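Local coordinates for protein dally-like, isoform A (Drosophila melanogaster, PDB 6XTZ) that is a glypican, probably a GPI-anchored heparan sulfate proteoglycan of the cell surface, whose core binds the palmitoleate of Wnt, shielding it for signalling at a distance, at residues 180-192 / 296-308. The protein carries 5 engineered substitutions. Numbering follows the deposited sequence.
Sequences KPFGDVPDKLSVQ and LNIKISEAIMNFQ
V185, on the first turn of helix 185-216, drops as a knob into a hole formed by K299, E302, A303 and N306 of helix 296-322. Its two methyls divide the work: CG1, anti to the backbone N (chi1 175°), lies 3.4 Å from K299 O, while CG2 lies along the outstretched E302, closest to its carboxylate carbon CD at 3.6 Å. The branched valine fills the hole without a long chain to fold away. Just before it, the turn at 180-183 presses against the next turns of the partner helix. F182 CB rests 3.7 Å from A303 CB, and the small alanine lets the two CA atoms approach to 4.4 Å. The F182 ring meets F307 obliquely, planes at 61°, with F182 CE1 3.8 Å from F307 CD1; P181 CB reaches the edge of the F307 ring in its plane. Y151 of helix 139-158 packs edge-to-face with F182, tying the turn to a third helix.

One hydrogen bond crosses the contact: N306 ND2 donates to F182 O over 2.9 Å. It is nearly straight at hydrogen (167°) and the acceptor lies in the asparagine's amide plane, yet the donor stands above the carbonyl plane. G183, whose backbone angles suit a residue without CB, also leaves room for this amide. K299, extended beyond CG, brings its NZ 3.7 Å from L189 CD1 and 3.6 Å from Q192 OE1, without a hydrogen bond.

L189 also touches the bound O-palmitoleoyl serine, so this roughly antiparallel helix pair borders the lipid pocket through that residue. The seam, apolar round F182 and F307 but mixed round V185, is pinned by one side-chain hydrogen bond, and the neighbouring D184 and E302 carboxylates may slightly raise each other's proton affinity.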
ATOM      1  N   LYS A 180     -30.791  26.470  10.576  1.00 69.11           N
ATOM      2  CA  LYS A 180     -29.424  26.810  10.183  1.00 65.50           C
ATOM      3  C   LYS A 180     -29.087  28.203  10.698  1.00 63.44           C
ATOM      4  O   LYS A 180     -29.037  29.169   9.928  1.00 68.07           O
ATOM      5  CB  LYS A 180     -29.257  26.730   8.666  1.00 68.46           C
ATOM      6  CG  LYS A 180     -29.594  25.370   8.074  1.00 68.80           C
ATOM      7  CD  LYS A 180     -28.720  24.275   8.670  1.00 67.02           C
ATOM      8  CE  LYS A 180     -29.097  22.907   8.125  1.00 65.14           C
ATOM      9  NZ  LYS A 180     -28.365  21.813   8.818  1.00 66.71           N
ATOM     10  N   PRO A 181     -28.835  28.339  12.004  1.00 64.86           N
ATOM     11  CA  PRO A 181     -28.608  29.680  12.570  1.00 67.97           C
ATOM     12  C   PRO A 181     -27.378  30.378  12.014  1.00 65.65           C
ATOM     13  O   PRO A 181     -27.376  31.611  11.906  1.00 63.01           O
ATOM     14  CB  PRO A 181     -28.463  29.409  14.076  1.00 68.77           C
ATOM     15  CG  PRO A 181     -29.014  28.032  14.293  1.00 66.11           C
ATOM     16  CD  PRO A 181     -28.759  27.284  13.028  1.00 66.81           C
ATOM     17  N   PHE A 182     -26.333  29.632  11.662  1.00 56.17           N
ATOM     18  CA  PHE A 182     -25.098  30.209  11.148  1.00 55.32           C
ATOM     19  C   PHE A 182     -25.015  30.163   9.628  1.00 56.51           C
ATOM     20  O   PHE A 182     -23.941  30.403   9.069  1.00 54.65           O
ATOM     21  CB  PHE A 182     -23.886  29.488  11.746  1.00 55.48           C
ATOM     22  CG  PHE A 182     -23.850  29.494  13.250  1.00 59.61           C
ATOM     23  CD1 PHE A 182     -24.411  30.535  13.970  1.00 61.16           C
ATOM     24  CD2 PHE A 182     -23.250  28.453  13.942  1.00 64.08           C
ATOM     25  CE1 PHE A 182     -24.376  30.538  15.352  1.00 62.98           C
ATOM     26  CE2 PHE A 182     -23.210  28.451  15.324  1.00 65.26           C
ATOM     27  CZ  PHE A 182     -23.775  29.494  16.030  1.00 64.64           C
ATOM     28  N   GLY A 183     -26.119  29.866   8.947  1.00 56.00           N
ATOM     29  CA  GLY A 183     -26.075  29.665   7.513  1.00 54.32           C
ATOM     30  C   GLY A 183     -25.530  28.298   7.154  1.00 54.25           C
ATOM     31  O   GLY A 183     -25.800  27.317   7.854  1.00 48.50           O
ATOM     32  N   ASP A 184     -24.758  28.218   6.071  1.00 56.73           N
ATOM     33  CA  ASP A 184     -24.171  26.965   5.615  1.00 57.08           C
ATOM     34  C   ASP A 184     -22.736  26.776   6.093  1.00 55.74           C
ATOM     35  O   ASP A 184     -22.069  25.831   5.663  1.00 57.61           O
ATOM     36  CB  ASP A 184     -24.231  26.882   4.086  1.00 58.73           C
ATOM     37  CG  ASP A 184     -23.525  28.042   3.403  1.00 61.36           C
ATOM     38  OD1 ASP A 184     -22.936  28.893   4.103  1.00 61.10           O
ATOM     39  OD2 ASP A 184     -23.559  28.105   2.157  1.00 65.40           O
ATOM     40  N   VAL A 185     -22.247  27.659   6.968  1.00 50.87           N
ATOM     41  CA  VAL A 185     -20.861  27.555   7.435  1.00 48.28           C
ATOM     42  C   VAL A 185     -20.626  26.280   8.239  1.00 43.29           C
ATOM     43  O   VAL A 185     -19.612  25.599   7.980  1.00 41.53           O
ATOM     44  CB  VAL A 185     -20.470  28.825   8.206  1.00 46.05           C
ATOM     45  CG1 VAL A 185     -19.080  28.686   8.805  1.00 45.42           C
ATOM     46  CG2 VAL A 185     -20.541  30.039   7.292  1.00 45.97           C
ATOM     47  N   PRO A 186     -21.467  25.895   9.204  1.00 46.03           N
ATOM     48  CA  PRO A 186     -21.208  24.635   9.923  1.00 43.57           C
ATOM     49  C   PRO A 186     -21.230  23.408   9.030  1.00 55.92           C
ATOM     50  O   PRO A 186     -20.371  22.527   9.175  1.00 51.11           O
ATOM     51  CB  PRO A 186     -22.330  24.593  10.969  1.00 43.72           C
ATOM     52  CG  PRO A 186     -22.700  26.017  11.174  1.00 47.96           C
ATOM     53  CD  PRO A 186     -22.581  26.644   9.822  1.00 42.61           C
ATOM     54  N   ASP A 187     -22.192  23.320   8.109  1.00 59.37           N
ATOM     55  CA  ASP A 187     -22.277  22.152   7.238  1.00 54.72           C
ATOM     56  C   ASP A 187     -21.073  22.063   6.309  1.00 50.09           C
ATOM     57  O   ASP A 187     -20.524  20.975   6.101  1.00 49.46           O
ATOM     58  CB  ASP A 187     -23.577  22.187   6.434  1.00 64.65           C
ATOM     59  CG  ASP A 187     -24.803  21.984   7.303  1.00 77.12           C
ATOM     60  OD1 ASP A 187     -24.707  21.243   8.305  1.00 81.51           O
ATOM     61  OD2 ASP A 187     -25.862  22.565   6.985  1.00 82.53           O
ATOM     62  N   LYS A 188     -20.650  23.193   5.737  1.00 47.09           N
ATOM     63  CA  LYS A 188     -19.474  23.177   4.873  1.00 48.38           C
ATOM     64  C   LYS A 188     -18.222  22.810   5.658  1.00 48.95           C
ATOM     65  O   LYS A 188     -17.355  22.086   5.156  1.00 47.84           O
ATOM     66  CB  LYS A 188     -19.301  24.532   4.188  1.00 49.05           C
ATOM     67  CG  LYS A 188     -20.315  24.816   3.089  1.00 55.61           C
ATOM     68  CD  LYS A 188     -20.077  26.183   2.467  1.00 55.44           C
ATOM     69  CE  LYS A 188     -20.987  26.419   1.272  1.00 62.87           C
ATOM     70  NZ  LYS A 188     -20.710  25.468   0.162  1.00 68.93           N
ATOM     71  N   LEU A 189     -18.113  23.294   6.896  1.00 48.46           N
ATOM     72  CA  LEU A 189     -16.938  22.993   7.704  1.00 47.34           C
ATOM     73  C   LEU A 189     -16.955  21.546   8.185  1.00 47.35           C
ATOM     74  O   LEU A 189     -15.905  20.898   8.255  1.00 42.78           O
ATOM     75  CB  LEU A 189     -16.858  23.956   8.888  1.00 45.69           C
ATOM     76  CG  LEU A 189     -15.607  23.884   9.764  1.00 47.66           C
ATOM     77  CD1 LEU A 189     -14.360  24.192   8.951  1.00 48.02           C
ATOM     78  CD2 LEU A 189     -15.730  24.840  10.939  1.00 55.25           C
ATOM     79  N   SER A 190     -18.138  21.022   8.515  1.00 48.11           N
ATOM     80  CA  SER A 190     -18.230  19.646   8.994  1.00 47.49           C
ATOM     81  C   SER A 190     -17.819  18.654   7.915  1.00 44.04           C
ATOM     82  O   SER A 190     -17.156  17.651   8.203  1.00 47.89           O
ATOM     83  CB  SER A 190     -19.648  19.349   9.476  1.00 50.06           C
ATOM     84  OG  SER A 190     -19.999  20.175  10.571  1.00 61.96           O
ATOM     85  N   VAL A 191     -18.205  18.913   6.663  1.00 40.18           N
ATOM     86  CA  VAL A 191     -17.856  17.998   5.582  1.00 47.34           C
ATOM     87  C   VAL A 191     -16.366  18.074   5.276  1.00 47.98           C
ATOM     88  O   VAL A 191     -15.706  17.046   5.082  1.00 39.97           O
ATOM     89  CB  VAL A 191     -18.706  18.294   4.334  1.00 46.76           C
ATOM     90  CG1 VAL A 191     -18.297  17.381   3.191  1.00 46.48           C
ATOM     91  CG2 VAL A 191     -20.179  18.121   4.648  1.00 44.14           C
ATOM     92  N   GLN A 192     -15.810  19.288   5.232  1.00 46.15           N
ATOM     93  CA  GLN A 192     -14.388  19.434   4.940  1.00 49.11           C
ATOM     94  C   GLN A 192     -13.523  18.827   6.035  1.00 50.07           C
ATOM     95  O   GLN A 192     -12.444  18.295   5.745  1.00 46.06           O
ATOM     96  CB  GLN A 192     -14.043  20.909   4.734  1.00 51.30           C
ATOM     97  CG  GLN A 192     -14.669  21.509   3.483  1.00 66.24           C
ATOM     98  CD  GLN A 192     -14.412  22.999   3.350  1.00 78.60           C
ATOM     99  OE1 GLN A 192     -13.616  23.573   4.093  1.00 84.42           O
ATOM    100  NE2 GLN A 192     -15.092  23.633   2.402  1.00 79.10           N
ATOM    101  N   LEU A 296     -10.110  30.108   9.500  1.00 59.88           N
ATOM    102  CA  LEU A 296     -11.151  29.800  10.474  1.00 59.55           C
ATOM    103  C   LEU A 296     -11.823  31.059  11.011  1.00 60.85           C
ATOM    104  O   LEU A 296     -13.028  31.046  11.286  1.00 62.46           O
ATOM    105  CB  LEU A 296     -10.572  28.971  11.620  1.00 66.37           C
ATOM    106  CG  LEU A 296     -11.599  28.355  12.570  1.00 68.27           C
ATOM    107  CD1 LEU A 296     -12.656  27.591  11.789  1.00 67.21           C
ATOM    108  CD2 LEU A 296     -10.915  27.445  13.572  1.00 68.76           C
ATOM    109  N   ASN A 297     -11.072  32.152  11.163  1.00 57.33           N
ATOM    110  CA  ASN A 297     -11.663  33.362  11.724  1.00 64.42           C
ATOM    111  C   ASN A 297     -12.648  34.006  10.758  1.00 64.74           C
ATOM    112  O   ASN A 297     -13.617  34.638  11.195  1.00 63.91           O
ATOM    113  CB  ASN A 297     -10.571  34.357  12.117  1.00 71.73           C
ATOM    114  CG  ASN A 297      -9.900  34.995  10.919  1.00 78.04           C
ATOM    115  OD1 ASN A 297      -9.608  34.326   9.929  1.00 80.07           O
ATOM    116  ND2 ASN A 297      -9.657  36.299  11.000  1.00 78.69           N
ATOM    117  N   ILE A 298     -12.427  33.858   9.451  1.00 62.48           N
ATOM    118  CA  ILE A 298     -13.373  34.417   8.492  1.00 65.63           C
ATOM    119  C   ILE A 298     -14.641  33.572   8.430  1.00 60.62           C
ATOM    120  O   ILE A 298     -15.733  34.102   8.191  1.00 60.27           O
ATOM    121  CB  ILE A 298     -12.713  34.569   7.109  1.00 72.16           C
ATOM    122  CG1 ILE A 298     -13.481  33.781   6.047  1.00 77.89           C
ATOM    123  CG2 ILE A 298     -11.257  34.131   7.153  1.00 73.09           C
ATOM    124  CD1 ILE A 298     -12.992  34.021   4.655  1.00 83.47           C
ATOM    125  N   LYS A 299     -14.530  32.260   8.655  1.00 59.35           N
ATOM    126  CA  LYS A 299     -15.723  31.426   8.718  1.00 56.92           C
ATOM    127  C   LYS A 299     -16.560  31.750   9.947  1.00 57.45           C
ATOM    128  O   LYS A 299     -17.794  31.687   9.893  1.00 59.13           O
ATOM    129  CB  LYS A 299     -15.334  29.947   8.703  1.00 54.98           C
ATOM    130  CG  LYS A 299     -14.594  29.520   7.441  1.00 60.28           C
ATOM    131  CD  LYS A 299     -14.106  28.082   7.526  1.00 63.96           C
ATOM    132  CE  LYS A 299     -13.386  27.674   6.248  1.00 68.18           C
ATOM    133  NZ  LYS A 299     -12.851  26.286   6.316  1.00 67.90           N
ATOM    134  N   ILE A 300     -15.911  32.106  11.058  1.00 56.95           N
ATOM    135  CA  ILE A 300     -16.646  32.522  12.248  1.00 58.60           C
ATOM    136  C   ILE A 300     -17.340  33.856  12.005  1.00 56.89           C
ATOM    137  O   ILE A 300     -18.482  34.066  12.432  1.00 52.48           O
ATOM    138  CB  ILE A 300     -15.704  32.586  13.464  1.00 59.24           C
ATOM    139  CG1 ILE A 300     -15.093  31.213  13.742  1.00 60.48           C
ATOM    140  CG2 ILE A 300     -16.444  33.097  14.695  1.00 58.20           C
ATOM    141  CD1 ILE A 300     -14.132  31.201  14.910  1.00 61.31           C
ATOM    142  N   SER A 301     -16.665  34.776  11.312  1.00 58.56           N
ATOM    143  CA  SER A 301     -17.259  36.079  11.035  1.00 60.58           C
ATOM    144  C   SER A 301     -18.489  35.949  10.146  1.00 61.17           C
ATOM    145  O   SER A 301     -19.468  36.685  10.318  1.00 58.01           O
ATOM    146  CB  SER A 301     -16.224  37.000  10.390  1.00 65.21           C
ATOM    147  OG  SER A 301     -15.136  37.232  11.268  1.00 69.66           O
ATOM    148  N   GLU A 302     -18.460  35.017   9.191  1.00 61.29           N
ATOM    149  CA  GLU A 302     -19.639  34.789   8.364  1.00 61.39           C
ATOM    150  C   GLU A 302     -20.759  34.145   9.173  1.00 64.28           C
ATOM    151  O   GLU A 302     -21.938  34.450   8.963  1.00 67.68           O
ATOM    152  CB  GLU A 302     -19.282  33.922   7.156  1.00 61.32           C
ATOM    153  CG  GLU A 302     -20.449  33.688   6.206  1.00 61.82           C
ATOM    154  CD  GLU A 302     -20.080  32.811   5.028  1.00 68.75           C
ATOM    155  OE1 GLU A 302     -18.920  32.353   4.964  1.00 72.21           O
ATOM    156  OE2 GLU A 302     -20.952  32.578   4.164  1.00 70.89           O
ATOM    157  N   ALA A 303     -20.409  33.256  10.106  1.00 64.83           N
ATOM    158  CA  ALA A 303     -21.423  32.646  10.958  1.00 62.98           C
ATOM    159  C   ALA A 303     -22.084  33.683  11.857  1.00 65.22           C
ATOM    160  O   ALA A 303     -23.305  33.653  12.055  1.00 66.19           O
ATOM    161  CB  ALA A 303     -20.804  31.525  11.793  1.00 56.34           C
ATOM    162  N   ILE A 304     -21.297  34.610  12.407  1.00 65.32           N
ATOM    163  CA  ILE A 304     -21.860  35.663  13.246  1.00 65.41           C
ATOM    164  C   ILE A 304     -22.703  36.618  12.409  1.00 64.13           C
ATOM    165  O   ILE A 304     -23.779  37.055  12.834  1.00 61.33           O
ATOM    166  CB  ILE A 304     -20.739  36.402  13.999  1.00 75.50           C
ATOM    167  CG1 ILE A 304     -19.996  35.439  14.926  1.00 76.98           C
ATOM    168  CG2 ILE A 304     -21.301  37.575  14.788  1.00 83.70           C
ATOM    169  CD1 ILE A 304     -20.882  34.788  15.964  1.00 79.56           C
ATOM    170  N   MET A 305     -22.229  36.955  11.207  1.00 65.97           N
ATOM    171  CA  MET A 305     -23.009  37.798  10.307  1.00 66.90           C
ATOM    172  C   MET A 305     -24.337  37.143   9.949  1.00 64.64           C
ATOM    173  O   MET A 305     -25.373  37.817   9.880  1.00 62.85           O
ATOM    174  CB  MET A 305     -22.195  38.100   9.047  1.00 75.28           C
ATOM    175  CG  MET A 305     -23.020  38.481   7.828  1.00 85.27           C
ATOM    176  SD  MET A 305     -21.996  38.678   6.355  1.00 95.57           S
ATOM    177  CE  MET A 305     -23.216  38.505   5.056  1.00 96.43           C
ATOM    178  N   ASN A 306     -24.332  35.826   9.727  1.00 63.60           N
ATOM    179  CA  ASN A 306     -25.576  35.123   9.433  1.00 61.61           C
ATOM    180  C   ASN A 306     -26.476  35.033  10.659  1.00 58.02           C
ATOM    181  O   ASN A 306     -27.704  35.006  10.524  1.00 58.86           O
ATOM    182  CB  ASN A 306     -25.281  33.722   8.893  1.00 61.64           C
ATOM    183  CG  ASN A 306     -24.560  33.749   7.560  1.00 67.89           C
ATOM    184  OD1 ASN A 306     -24.696  34.694   6.784  1.00 71.44           O
ATOM    185  ND2 ASN A 306     -23.788  32.703   7.286  1.00 70.17           N
ATOM    186  N   PHE A 307     -25.890  34.980  11.856  1.00 58.58           N
ATOM    187  CA  PHE A 307     -26.687  34.906  13.072  1.00 64.71           C
ATOM    188  C   PHE A 307     -27.291  36.249  13.457  1.00 66.50           C
ATOM    189  O   PHE A 307     -28.313  36.276  14.147  1.00 66.29           O
ATOM    190  CB  PHE A 307     -25.842  34.369  14.229  1.00 71.82           C
ATOM    191  CG  PHE A 307     -26.641  34.036  15.458  1.00 78.60           C
ATOM    192  CD1 PHE A 307     -27.336  32.842  15.544  1.00 80.87           C
ATOM    193  CD2 PHE A 307     -26.697  34.917  16.525  1.00 80.00           C
ATOM    194  CE1 PHE A 307     -28.074  32.532  16.671  1.00 79.98           C
ATOM    195  CE2 PHE A 307     -27.433  34.612  17.655  1.00 79.82           C
ATOM    196  CZ  PHE A 307     -28.122  33.418  17.728  1.00 77.67           C
ATOM    197  N   GLN A 308     -26.685  37.359  13.033  1.00 72.03           N
ATOM    198  CA  GLN A 308     -27.270  38.668  13.297  1.00 76.03           C
ATOM    199  C   GLN A 308     -28.389  38.995  12.318  1.00 86.36           C
ATOM    200  O   GLN A 308     -29.306  39.751  12.660  1.00 94.55           O
ATOM    201  CB  GLN A 308     -26.190  39.749  13.245  1.00 72.14           C
ATOM    202  CG  GLN A 308     -25.156  39.641  14.354  1.00 70.83           C
ATOM    203  CD  GLN A 308     -24.034  40.649  14.207  1.00 75.65           C
ATOM    204  OE1 GLN A 308     -23.881  41.275  13.158  1.00 82.08           O
ATOM    205  NE2 GLN A 308     -23.241  40.811  15.259  1.00 74.41           N
TER